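Side-chain contacts in putative molybdenum cofactor biosynthesis protein (Corynebacterium diphtheriae, PDB 2G2C), which is of unknown function but probably binds molybdopterin and takes part in molybdenum cofactor biosynthesis: residues 60-65 and 89-94; 72-77 and 148-153; 25-30 and 43-48; 122-127 and 133-138. All coordinates share one frame; numbering follows the deposited sequence.

Overall arrangement
Three of the contacts lie on the central sheet, and the fourth, interaction 1, joins two helices on one face of it. Interactions 2 and 4 are buried. Interaction 4 pairs two neighbouring strands through hydrogen bonds, while interaction 2 is wholly apolar and sets a helix on strand 72-76, the strand next to 135-139. Interaction 1 is partly buried and centres on one phenylalanine ring. It meets interaction 4 where Thr-91 bonds to Asn-138, which also holds Thr-75 of the strand in interaction 2. Interaction 3 is a surface contact at the outermost strand 42-51, and there a leucine packs on a folded glutamate chain and, more loosely, on a second leucine.

Interaction 1: residues 60-65 and 89-94; sequences EAIATA and EATASF
Ile-62 and Thr-91 bring the two backbones nearest, with CA atoms 7.6 Å apart. Segment 60-65 is a stretch of helix 55-67. Segment 89-94 starts within helix 87-92. Ala-63 faces Phe-94 at a CA to CA distance of 8.3 Å.

The main contact is a CH-pi interaction. Methyl CG2 of Ile-62 sits over the centre of the Phe-94 ring, 3.6 Å from the centroid and 10° off the ring normal. With CG1 beside the backbone N (chi1 -66°), CG2 is anti to that N and points to the ring, while the CG1 branch runs to Thr-91. At the end of that branch, Ile-62 CD1 comes 3.6 Å from Thr-91 OG1. Ala-63 adds its CB, 4.0 Å from Phe-94 CE1. Thr-91 OG1 is hydrogen-bonded to Thr-87 O. Ser-93 OG and Ser-93 N both bond to Ala-90 O, which holds the turn that leads into Phe-94. Ile-62 and Thr-91 also touch Ile-136 of the sheet. Helix 55-67 thus packs against helix 87-92 and the chain around Phe-94 on one face of the three-layer alpha/beta fold of the molybdopterin-binding family.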
loop_
_atom_site.group_PDB
_atom_site.type_symbol
_atom_site.label_atom_id
_atom_site.label_comp_id
_atom_site.label_asym_id
_atom_site.label_seq_id
_atom_site.Cartn_x
_atom_site.Cartn_y
_atom_site.Cartn_z
ATOM N N GLU A 60 -13.104 -2.302 -1.840
ATOM C CA GLU A 60 -13.534 -3.502 -1.103
ATOM C C GLU A 60 -12.333 -4.166 -0.440
ATOM O O GLU A 60 -12.400 -4.580 0.708
ATOM C CB GLU A 60 -14.213 -4.478 -2.044
ATOM C CG GLU A 60 -14.633 -5.744 -1.397
ATOM C CD GLU A 60 -15.287 -6.692 -2.381
ATOM O OE1 GLU A 60 -14.788 -6.849 -3.548
ATOM O OE2 GLU A 60 -16.316 -7.281 -1.986
ATOM N N ALA A 61 -11.227 -4.285 -1.181
ATOM C CA ALA A 61 -10.021 -4.899 -0.614
ATOM C C ALA A 61 -9.437 -4.129 0.586
ATOM O O ALA A 61 -8.995 -4.735 1.576
ATOM C CB ALA A 61 -8.976 -5.097 -1.704
ATOM N N ILE A 62 -9.409 -2.784 0.489
ATOM C CA ILE A 62 -8.896 -2.010 1.605
ATOM C C ILE A 62 -9.811 -2.096 2.831
ATOM O O ILE A 62 -9.328 -2.278 3.960
ATOM C CB ILE A 62 -8.685 -0.532 1.201
ATOM C CG1 ILE A 62 -7.561 -0.432 0.142
ATOM C CG2 ILE A 62 -8.329 0.285 2.405
ATOM C CD1 ILE A 62 -7.349 1.005 -0.442
ATOM N N ALA A 63 -11.120 -1.919 2.615
ATOM C CA ALA A 63 -12.077 -1.938 3.717
ATOM C C ALA A 63 -12.009 -3.323 4.409
ATOM O O ALA A 63 -12.051 -3.424 5.642
ATOM C CB ALA A 63 -13.478 -1.693 3.205
ATOM N N THR A 64 -11.910 -4.391 3.616
ATOM C CA THR A 64 -11.786 -5.731 4.188
ATOM C C THR A 64 -10.517 -5.872 5.047
ATOM O O THR A 64 -10.546 -6.394 6.175
ATOM C CB THR A 64 -11.826 -6.796 3.081
ATOM O OG1 THR A 64 -13.135 -6.799 2.484
ATOM C CG2 THR A 64 -11.513 -8.148 3.660
ATOM N N ALA A 65 -9.382 -5.424 4.507
ATOM C CA ALA A 65 -8.161 -5.525 5.300
ATOM C C ALA A 65 -8.246 -4.721 6.605
ATOM O O ALA A 65 -7.802 -5.184 7.665
ATOM C CB ALA A 65 -6.969 -5.085 4.490
ATOM N N GLU A 89 -7.562 7.000 -6.010
ATOM C CA GLU A 89 -8.896 7.527 -5.679
ATOM C C GLU A 89 -9.553 6.636 -4.596
ATOM O O GLU A 89 -10.109 7.125 -3.596
ATOM C CB GLU A 89 -9.808 7.592 -6.921
ATOM C CG GLU A 89 -9.380 8.651 -7.976
ATOM C CD GLU A 89 -8.211 8.234 -8.926
ATOM O OE1 GLU A 89 -7.513 7.204 -8.718
ATOM O OE2 GLU A 89 -8.017 8.972 -9.920
ATOM N N ALA A 90 -9.485 5.324 -4.814
ATOM C CA ALA A 90 -10.050 4.392 -3.838
ATOM C C ALA A 90 -9.363 4.593 -2.466
ATOM O O ALA A 90 -9.998 4.635 -1.400
ATOM C CB ALA A 90 -9.901 2.916 -4.336
ATOM N N THR A 91 -8.046 4.720 -2.490
ATOM C CA THR A 91 -7.304 4.881 -1.264
ATOM C C THR A 91 -7.686 6.173 -0.533
ATOM O O THR A 91 -7.867 6.173 0.694
ATOM C CB THR A 91 -5.795 4.832 -1.545
ATOM O OG1 THR A 91 -5.473 3.566 -2.136
ATOM C CG2 THR A 91 -4.963 5.070 -0.228
ATOM N N ALA A 92 -7.789 7.272 -1.286
ATOM C CA ALA A 92 -8.063 8.588 -0.714
ATOM C C ALA A 92 -9.369 8.549 0.089
ATOM O O ALA A 92 -9.526 9.320 1.078
ATOM C CB ALA A 92 -8.166 9.603 -1.810
ATOM N N SER A 93 -10.299 7.670 -0.324
ATOM C CA SER A 93 -11.614 7.626 0.375
ATOM C C SER A 93 -11.479 7.233 1.844
ATOM O O SER A 93 -12.429 7.493 2.629
ATOM C CB SER A 93 -12.606 6.691 -0.332
ATOM O OG SER A 93 -12.287 5.325 -0.141
ATOM N N PHE A 94 -10.331 6.631 2.223
ATOM C CA PHE A 94 -10.075 6.156 3.583
ATOM C C PHE A 94 -9.163 7.093 4.368
ATOM O O PHE A 94 -8.958 6.883 5.562
ATOM C CB PHE A 94 -9.366 4.811 3.562
ATOM C CG PHE A 94 -10.195 3.719 2.961
ATOM C CD1 PHE A 94 -11.091 2.992 3.762
ATOM C CD2 PHE A 94 -10.134 3.446 1.590
ATOM C CE1 PHE A 94 -11.868 1.966 3.213
ATOM C CE2 PHE A 94 -10.937 2.419 1.023
ATOM C CZ PHE A 94 -11.789 1.681 1.839
#

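Interaction 2: residues 72-77 and 148-153; sequences FIITAG and DTWAVI
Phe-72 and Trp-150 meet through their outer ring atoms, with Phe-72 CE2 3.9 Å from Trp-150 CZ3. Phe-72 CZ is equally close to the same atom. The phenylalanine comes to the edge of the indole, near its plane, and does not stack on it. The CB of Trp-150 does not point straight at the strand, but with CG anti to the backbone N (chi1 -168°) the six-membered ring comes in to it.

Aliphatic contacts lie beside this pair. Ile-74 CD1 also reaches the indole edge, 4.3 Å from Trp-150 CE3. Ile-153 CG2 lies 4.4 Å from Phe-72 CE1, so one phenylalanine ring meets two helix residues a turn apart. No hydrogen bond crosses the contact. The indole also meets the ring of Tyr-43, and Leu-33 and Met-34 of helix 26-34 touch it.

The backbones stay well apart. Strand 72-76 and helix 148-153 come no closer than 11.7 Å at their axes, and their directions differ by 157°, close to antiparallel. Large side chains therefore have to bridge the distance. Phe-72 and Ile-74, two residues apart on the strand, both point to the helix. A helix packed alongside an inner strand, running nearly antiparallel to it, through such alternate apolar residues is characteristic of the layered alpha/beta fold.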
loop_
_atom_site.group_PDB
_atom_site.type_symbol
_atom_site.label_atom_id
_atom_site.label_comp_id
_atom_site.label_asym_id
_atom_site.label_seq_id
_atom_site.Cartn_x
_atom_site.Cartn_y
_atom_site.Cartn_z
ATOM N N PHE A 72 -1.135 -1.805 8.449
ATOM C CA PHE A 72 -0.258 -1.395 7.358
ATOM C C PHE A 72 -0.798 -2.094 6.136
ATOM O O PHE A 72 -0.910 -3.322 6.133
ATOM C CB PHE A 72 1.200 -1.802 7.621
ATOM C CG PHE A 72 2.106 -1.510 6.463
ATOM C CD1 PHE A 72 2.207 -0.225 5.955
ATOM C CD2 PHE A 72 2.838 -2.514 5.836
ATOM C CE1 PHE A 72 3.037 0.065 4.855
ATOM C CE2 PHE A 72 3.664 -2.216 4.721
ATOM C CZ PHE A 72 3.770 -0.943 4.256
ATOM N N ILE A 73 -1.205 -1.316 5.137
ATOM C CA ILE A 73 -1.742 -1.861 3.911
ATOM C C ILE A 73 -0.927 -1.302 2.791
ATOM O O ILE A 73 -0.789 -0.071 2.686
ATOM C CB ILE A 73 -3.228 -1.433 3.730
ATOM C CG1 ILE A 73 -4.070 -2.002 4.882
ATOM C CG2 ILE A 73 -3.739 -1.894 2.362
ATOM C CD1 ILE A 73 -5.554 -1.562 4.895
ATOM N N ILE A 74 -0.362 -2.187 1.967
ATOM C CA ILE A 74 0.402 -1.710 0.803
ATOM C C ILE A 74 -0.266 -2.274 -0.460
ATOM O O ILE A 74 -0.548 -3.466 -0.527
ATOM C CB ILE A 74 1.900 -2.045 0.911
ATOM C CG1 ILE A 74 2.662 -1.413 -0.291
ATOM C CG2 ILE A 74 2.117 -3.534 1.019
ATOM C CD1 ILE A 74 4.137 -1.088 0.000
ATOM N N THR A 75 -0.553 -1.389 -1.417
ATOM C CA THR A 75 -1.127 -1.796 -2.698
ATOM C C THR A 75 -0.010 -1.711 -3.750
ATOM O O THR A 75 0.949 -0.929 -3.611
ATOM C CB THR A 75 -2.300 -0.885 -3.136
ATOM O OG1 THR A 75 -1.846 0.464 -3.366
ATOM C CG2 THR A 75 -3.393 -0.858 -2.040
ATOM N N ALA A 76 -0.159 -2.491 -4.817
ATOM C CA ALA A 76 0.796 -2.422 -5.930
ATOM C C ALA A 76 -0.019 -2.391 -7.181
ATOM O O ALA A 76 -0.705 -3.379 -7.463
ATOM C CB ALA A 76 1.739 -3.667 -5.898
ATOM N N GLY A 77 0.064 -1.291 -7.941
ATOM C CA GLY A 77 -0.649 -1.199 -9.184
ATOM C C GLY A 77 -1.859 -0.286 -9.169
ATOM O O GLY A 77 -2.361 0.122 -8.112
ATOM N N ASP A 148 11.672 1.268 -4.689
ATOM C CA ASP A 148 11.853 2.699 -4.421
ATOM C C ASP A 148 10.846 3.202 -3.366
ATOM O O ASP A 148 11.198 3.989 -2.467
ATOM C CB ASP A 148 11.733 3.514 -5.701
ATOM C CG ASP A 148 12.979 3.429 -6.573
ATOM O OD1 ASP A 148 14.077 3.063 -6.085
ATOM O OD2 ASP A 148 12.839 3.720 -7.780
ATOM N N THR A 149 9.608 2.734 -3.466
ATOM C CA THR A 149 8.619 3.117 -2.453
ATOM C C THR A 149 9.063 2.604 -1.094
ATOM O O THR A 149 9.057 3.334 -0.100
ATOM C CB THR A 149 7.229 2.546 -2.825
ATOM O OG1 THR A 149 6.771 3.248 -3.989
ATOM C CG2 THR A 149 6.254 2.685 -1.680
ATOM N N TRP A 150 9.473 1.329 -1.060
ATOM C CA TRP A 150 9.885 0.696 0.178
ATOM C C TRP A 150 11.088 1.408 0.800
ATOM O O TRP A 150 11.170 1.575 2.019
ATOM C CB TRP A 150 10.218 -0.787 -0.070
ATOM C CG TRP A 150 10.351 -1.475 1.207
ATOM C CD1 TRP A 150 11.524 -1.793 1.866
ATOM C CD2 TRP A 150 9.282 -1.930 2.042
ATOM N NE1 TRP A 150 11.233 -2.438 3.020
ATOM C CE2 TRP A 150 9.872 -2.532 3.169
ATOM C CE3 TRP A 150 7.880 -1.884 1.942
ATOM C CZ2 TRP A 150 9.113 -3.092 4.210
ATOM C CZ3 TRP A 150 7.108 -2.459 2.966
ATOM C CH2 TRP A 150 7.736 -3.047 4.088
ATOM N N ALA A 151 12.043 1.826 -0.035
ATOM C CA ALA A 151 13.233 2.511 0.474
ATOM C C ALA A 151 12.903 3.754 1.258
ATOM O O ALA A 151 13.625 4.132 2.185
ATOM C CB ALA A 151 14.182 2.864 -0.682
ATOM N N VAL A 152 11.831 4.431 0.856
ATOM C CA VAL A 152 11.417 5.637 1.585
ATOM C C VAL A 152 10.557 5.313 2.805
ATOM O O VAL A 152 10.716 5.910 3.886
ATOM C CB VAL A 152 10.690 6.604 0.653
ATOM C CG1 VAL A 152 10.019 7.752 1.465
ATOM C CG2 VAL A 152 11.676 7.140 -0.426
ATOM N N ILE A 153 9.616 4.390 2.637
ATOM C CA ILE A 153 8.674 4.104 3.736
ATOM C C ILE A 153 9.320 3.337 4.866
ATOM O O ILE A 153 9.073 3.609 6.038
ATOM C CB ILE A 153 7.463 3.278 3.200
ATOM C CG1 ILE A 153 6.714 4.119 2.160
ATOM C CG2 ILE A 153 6.540 2.751 4.366
ATOM C CD1 ILE A 153 6.065 5.359 2.692
#

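Interaction 3: residues 25-30 and 43-48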
loop_
_atom_site.group_PDB
_atom_site.type_symbol
_atom_site.label_atom_id
_atom_site.label_comp_id
_atom_site.label_asym_id
_atom_site.label_seq_id
_atom_site.Cartn_x
_atom_site.Cartn_y
_atom_site.Cartn_z
ATOM N N LYS A 25 4.514 -11.024 -9.078
ATOM C CA LYS A 25 5.871 -10.793 -8.588
ATOM C C LYS A 25 5.922 -9.830 -7.410
ATOM O O LYS A 25 6.920 -9.799 -6.661
ATOM C CB LYS A 25 6.772 -10.240 -9.693
ATOM C CG LYS A 25 6.979 -11.203 -10.819
ATOM C CD LYS A 25 7.992 -10.618 -11.800
ATOM C CE LYS A 25 8.123 -11.513 -13.016
ATOM N NZ LYS A 25 8.276 -10.658 -14.231
ATOM N N ALA A 26 4.870 -9.022 -7.258
ATOM C CA ALA A 26 4.863 -8.024 -6.191
ATOM C C ALA A 26 4.780 -8.634 -4.810
ATOM O O ALA A 26 5.440 -8.161 -3.859
ATOM C CB ALA A 26 3.704 -7.009 -6.408
ATOM N N LEU A 27 3.943 -9.661 -4.678
ATOM C CA LEU A 27 3.750 -10.321 -3.384
ATOM C C LEU A 27 5.076 -10.880 -2.803
ATOM O O LEU A 27 5.463 -10.538 -1.676
ATOM C CB LEU A 27 2.672 -11.427 -3.514
ATOM C CG LEU A 27 2.536 -12.368 -2.339
ATOM C CD1 LEU A 27 2.191 -11.633 -1.024
ATOM C CD2 LEU A 27 1.527 -13.419 -2.704
ATOM N N PRO A 28 5.760 -11.779 -3.540
ATOM C CA PRO A 28 7.015 -12.326 -2.979
ATOM C C PRO A 28 8.097 -11.280 -2.772
ATOM O O PRO A 28 8.878 -11.389 -1.814
ATOM C CB PRO A 28 7.463 -13.380 -4.008
ATOM C CG PRO A 28 6.772 -13.007 -5.273
ATOM C CD PRO A 28 5.430 -12.381 -4.842
ATOM N N LEU A 29 8.123 -10.282 -3.646
ATOM C CA LEU A 29 9.052 -9.170 -3.451
ATOM C C LEU A 29 8.742 -8.426 -2.132
ATOM O O LEU A 29 9.627 -8.235 -1.277
ATOM C CB LEU A 29 9.104 -8.217 -4.654
ATOM C CG LEU A 29 9.869 -6.906 -4.436
ATOM C CD1 LEU A 29 11.330 -7.150 -4.042
ATOM C CD2 LEU A 29 9.768 -6.088 -5.680
ATOM N N LEU A 30 7.483 -8.015 -1.975
ATOM C CA LEU A 30 7.079 -7.354 -0.689
ATOM C C LEU A 30 7.370 -8.204 0.548
ATOM O O LEU A 30 7.813 -7.666 1.577
ATOM C CB LEU A 30 5.603 -6.943 -0.713
ATOM C CG LEU A 30 5.370 -5.742 -1.648
ATOM C CD1 LEU A 30 3.910 -5.675 -2.106
ATOM C CD2 LEU A 30 5.837 -4.403 -0.990
ATOM N N TYR A 43 6.659 -7.363 10.569
ATOM C CA TYR A 43 5.399 -7.340 9.838
ATOM C C TYR A 43 4.753 -8.703 9.917
ATOM O O TYR A 43 5.402 -9.722 9.625
ATOM C CB TYR A 43 5.613 -6.977 8.361
ATOM C CG TYR A 43 6.193 -5.624 8.151
ATOM C CD1 TYR A 43 5.364 -4.496 8.014
ATOM C CD2 TYR A 43 7.559 -5.448 8.093
ATOM C CE1 TYR A 43 5.911 -3.227 7.839
ATOM C CE2 TYR A 43 8.110 -4.194 7.915
ATOM C CZ TYR A 43 7.277 -3.090 7.775
ATOM O OH TYR A 43 7.794 -1.836 7.597
ATOM N N GLU A 44 3.487 -8.729 10.302
ATOM C CA GLU A 44 2.695 -9.945 10.301
ATOM C C GLU A 44 1.677 -9.867 9.166
ATOM O O GLU A 44 0.652 -9.145 9.275
ATOM C CB GLU A 44 1.961 -10.111 11.650
ATOM C CG GLU A 44 1.194 -11.422 11.714
ATOM C CD GLU A 44 0.239 -11.525 12.893
ATOM O OE1 GLU A 44 0.410 -10.781 13.880
ATOM O OE2 GLU A 44 -0.680 -12.365 12.821
ATOM N N LEU A 45 1.956 -10.569 8.075
ATOM C CA LEU A 45 1.056 -10.532 6.916
ATOM C C LEU A 45 -0.235 -11.306 7.180
ATOM O O LEU A 45 -0.227 -12.551 7.185
ATOM C CB LEU A 45 1.746 -11.075 5.664
ATOM C CG LEU A 45 0.985 -10.914 4.348
ATOM C CD1 LEU A 45 0.886 -9.445 3.963
ATOM C CD2 LEU A 45 1.744 -11.672 3.298
ATOM N N ILE A 46 -1.330 -10.592 7.413
ATOM C CA ILE A 46 -2.595 -11.257 7.728
ATOM C C ILE A 46 -3.452 -11.552 6.516
ATOM O O ILE A 46 -4.374 -12.368 6.585
ATOM C CB ILE A 46 -3.372 -10.491 8.808
ATOM C CG1 ILE A 46 -3.962 -9.194 8.236
ATOM C CG2 ILE A 46 -2.445 -10.291 10.041
ATOM C CD1 ILE A 46 -5.014 -8.518 9.160
ATOM N N SER A 47 -3.126 -10.907 5.395
ATOM C CA SER A 47 -3.921 -11.002 4.178
ATOM C C SER A 47 -3.060 -10.656 2.968
ATOM O O SER A 47 -2.296 -9.699 3.048
ATOM C CB SER A 47 -5.087 -10.008 4.270
ATOM O OG SER A 47 -5.860 -9.997 3.087
ATOM N N GLU A 48 -3.207 -11.406 1.882
ATOM C CA GLU A 48 -2.722 -10.938 0.575
ATOM C C GLU A 48 -3.744 -11.318 -0.459
ATOM O O GLU A 48 -4.316 -12.418 -0.417
ATOM C CB GLU A 48 -1.343 -11.482 0.212
ATOM C CG GLU A 48 -1.273 -12.996 0.142
ATOM C CD GLU A 48 -1.714 -13.602 -1.199
ATOM O OE1 GLU A 48 -1.877 -14.844 -1.229
ATOM O OE2 GLU A 48 -1.905 -12.881 -2.213
#
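Helix 26-34 covers the border of the central sheet here, and its Leu-27 rests on strand 42-51, the outermost strand on that side. The contact buries 114 Å² in all, and its three touching residues are partly exposed. Both Leu-27 and Glu-48 send their CB toward the other segment, and their CA atoms are 7.6 Å apart. The two side chains cross at about a right angle.

Each methyl of Leu-27 has its own part of the glutamate. CD1 packs on the aliphatic stem, 3.7 Å from Glu-48 CB and 3.9 Å from Glu-48 CG. CD2 lies against the carboxylate, 3.5 Å from Glu-48 OE2 and 3.6 Å from Glu-48 CD. This second approach is a van der Waals contact between a methyl and a charged group. The shape of the glutamate explains it. Its CG stands between the backbone N and the carbonyl carbon (chi1 60°), and the chain bends again at chi2 (84°). The side chain is folded rather than extended, and this brings both its stem and its carboxylate against the leucine methyls.

The helix and strand belong to the alpha/beta fold of the molybdopterin-binding family, in which helices pack on a central sheet. The backbone N of Leu-27 is hydrogen-bonded to Asn-24 OD1. Strand 5-13, which lies beside 42-51 and runs parallel to it, continues the same apolar surface: Ile-10 touches both Leu-27 and Leu-45. Leu-45 gives a lesser contact across the two segments, with its CD2 4.3 Å from Leu-27 CD1.

Interaction 4: residues 122-127 and 133-138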
loop_
_atom_site.group_PDB
_atom_site.type_symbol
_atom_site.label_atom_id
_atom_site.label_comp_id
_atom_site.label_asym_id
_atom_site.label_seq_id
_atom_site.Cartn_x
_atom_site.Cartn_y
_atom_site.Cartn_z
ATOM N N GLY A 122 0.211 7.416 -6.947
ATOM C CA GLY A 122 0.013 6.684 -5.688
ATOM C C GLY A 122 0.137 7.595 -4.497
ATOM O O GLY A 122 1.020 8.467 -4.488
ATOM N N ILE A 123 -0.754 7.410 -3.501
ATOM C CA ILE A 123 -0.685 8.227 -2.295
ATOM C C ILE A 123 -0.207 7.433 -1.073
ATOM O O ILE A 123 -0.142 6.197 -1.095
ATOM C CB ILE A 123 -2.011 9.005 -2.027
ATOM C CG1 ILE A 123 -3.140 8.018 -1.792
ATOM C CG2 ILE A 123 -2.275 9.957 -3.198
ATOM C CD1 ILE A 123 -4.420 8.703 -1.298
ATOM N N VAL A 124 0.116 8.177 -0.012
ATOM C CA VAL A 124 0.469 7.606 1.289
ATOM C C VAL A 124 -0.317 8.368 2.324
ATOM O O VAL A 124 -0.372 9.591 2.281
ATOM C CB VAL A 124 1.982 7.768 1.639
ATOM C CG1 VAL A 124 2.304 7.157 3.003
ATOM C CG2 VAL A 124 2.843 7.102 0.531
ATOM N N GLY A 125 -0.914 7.659 3.272
ATOM C CA GLY A 125 -1.625 8.398 4.320
ATOM C C GLY A 125 -2.042 7.509 5.444
ATOM O O GLY A 125 -1.900 6.271 5.333
ATOM N N VAL A 126 -2.618 8.108 6.497
ATOM C CA VAL A 126 -3.129 7.271 7.610
ATOM C C VAL A 126 -4.633 7.436 7.750
ATOM O O VAL A 126 -5.185 8.449 7.320
ATOM C CB VAL A 126 -2.446 7.635 8.974
ATOM C CG1 VAL A 126 -0.963 7.316 8.959
ATOM C CG2 VAL A 126 -2.615 9.107 9.320
ATOM N N THR A 127 -5.284 6.424 8.351
ATOM C CA THR A 127 -6.749 6.407 8.412
ATOM C C THR A 127 -7.297 7.055 9.675
ATOM O O THR A 127 -8.506 7.148 9.850
ATOM C CB THR A 127 -7.322 4.992 8.349
ATOM O OG1 THR A 127 -6.844 4.291 9.504
ATOM C CG2 THR A 127 -6.924 4.303 7.018
ATOM N N ALA A 133 -5.314 3.423 14.099
ATOM C CA ALA A 133 -5.196 3.940 12.721
ATOM C C ALA A 133 -4.259 3.061 11.904
ATOM O O ALA A 133 -3.335 2.479 12.469
ATOM C CB ALA A 133 -4.695 5.384 12.730
ATOM N N ALA A 134 -4.518 2.981 10.598
ATOM C CA ALA A 134 -3.666 2.240 9.685
ATOM C C ALA A 134 -2.925 3.195 8.747
ATOM O O ALA A 134 -3.410 4.295 8.458
ATOM C CB ALA A 134 -4.486 1.273 8.869
ATOM N N LEU A 135 -1.755 2.762 8.299
ATOM C CA LEU A 135 -0.995 3.440 7.254
ATOM C C LEU A 135 -1.235 2.715 5.931
ATOM O O LEU A 135 -1.097 1.493 5.884
ATOM C CB LEU A 135 0.482 3.333 7.584
ATOM C CG LEU A 135 1.466 3.835 6.529
ATOM C CD1 LEU A 135 1.366 5.378 6.340
ATOM C CD2 LEU A 135 2.883 3.418 6.959
ATOM N N ILE A 136 -1.625 3.432 4.879
ATOM C CA ILE A 136 -1.850 2.836 3.573
ATOM C C ILE A 136 -0.849 3.472 2.625
ATOM O O ILE A 136 -0.669 4.717 2.640
ATOM C CB ILE A 136 -3.292 3.086 3.087
ATOM C CG1 ILE A 136 -4.306 2.611 4.134
ATOM C CG2 ILE A 136 -3.542 2.375 1.739
ATOM C CD1 ILE A 136 -5.718 2.833 3.721
ATOM N N VAL A 137 -0.197 2.628 1.810
ATOM C CA VAL A 137 0.836 3.083 0.859
ATOM C C VAL A 137 0.496 2.484 -0.489
ATOM O O VAL A 137 0.318 1.263 -0.599
ATOM C CB VAL A 137 2.237 2.546 1.292
ATOM C CG1 VAL A 137 3.299 2.752 0.198
ATOM C CG2 VAL A 137 2.682 3.191 2.589
ATOM N N ASN A 138 0.397 3.347 -1.509
ATOM C CA ASN A 138 0.207 2.889 -2.904
ATOM C C ASN A 138 1.552 2.809 -3.609
ATOM O O ASN A 138 2.205 3.850 -3.808
ATOM C CB ASN A 138 -0.613 3.902 -3.719
ATOM C CG ASN A 138 -2.026 4.116 -3.213
ATOM O OD1 ASN A 138 -2.578 5.173 -3.486
ATOM N ND2 ASN A 138 -2.635 3.120 -2.564
#
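Thr-127 turns OG1 between its backbone N and carbonyl carbon (chi1 63°), which points the hydroxyl at the backbone of Ala-134. At the other end of this beta hairpin pairing, Asn-138 has CG beside its own N (chi1 -63°), and OD1 turns to Ile-123. Ala-134 N donates to Thr-127 OG1 at 2.9 Å in an almost straight bond of 178°, and Thr-127 N donates back to Ala-134 O at 2.8 Å. Ile-123 N donates to Asn-138 OD1 at 2.9 Å, from a position tilted out of the amide plane, and Asn-138 N returns a bond to Ile-123 O, also 2.9 Å.

Between them runs regular antiparallel pairing. Gly-125 and Ile-136 form a hydrogen-bonded pair, with Ile-136 N to Gly-125 O at 2.9 Å. Val-124 with Val-137 and Val-126 with Leu-135 are non-hydrogen-bonded pairs. Their side chains share one face of the sheet, where Leu-135 CD1 touches both valines, 3.9 Å from Val-124 CG1 and 4.0 Å from Val-126 CG1. On the other face, Thr-127 CG2 packs 3.8 Å from Ile-136 CD1.

Asn-138 ND2 bonds to Thr-75 OG1 and Thr-91 OG1. The amide thus has partners on both its oxygen and its nitrogen, which fixes its rotation. Side-chain bonds of Thr-127 and Asn-138 extend the pairing beyond strand 124-126 on both sides, and the buried asparagine ties the hairpin to strand 72-76 and helix 87-92.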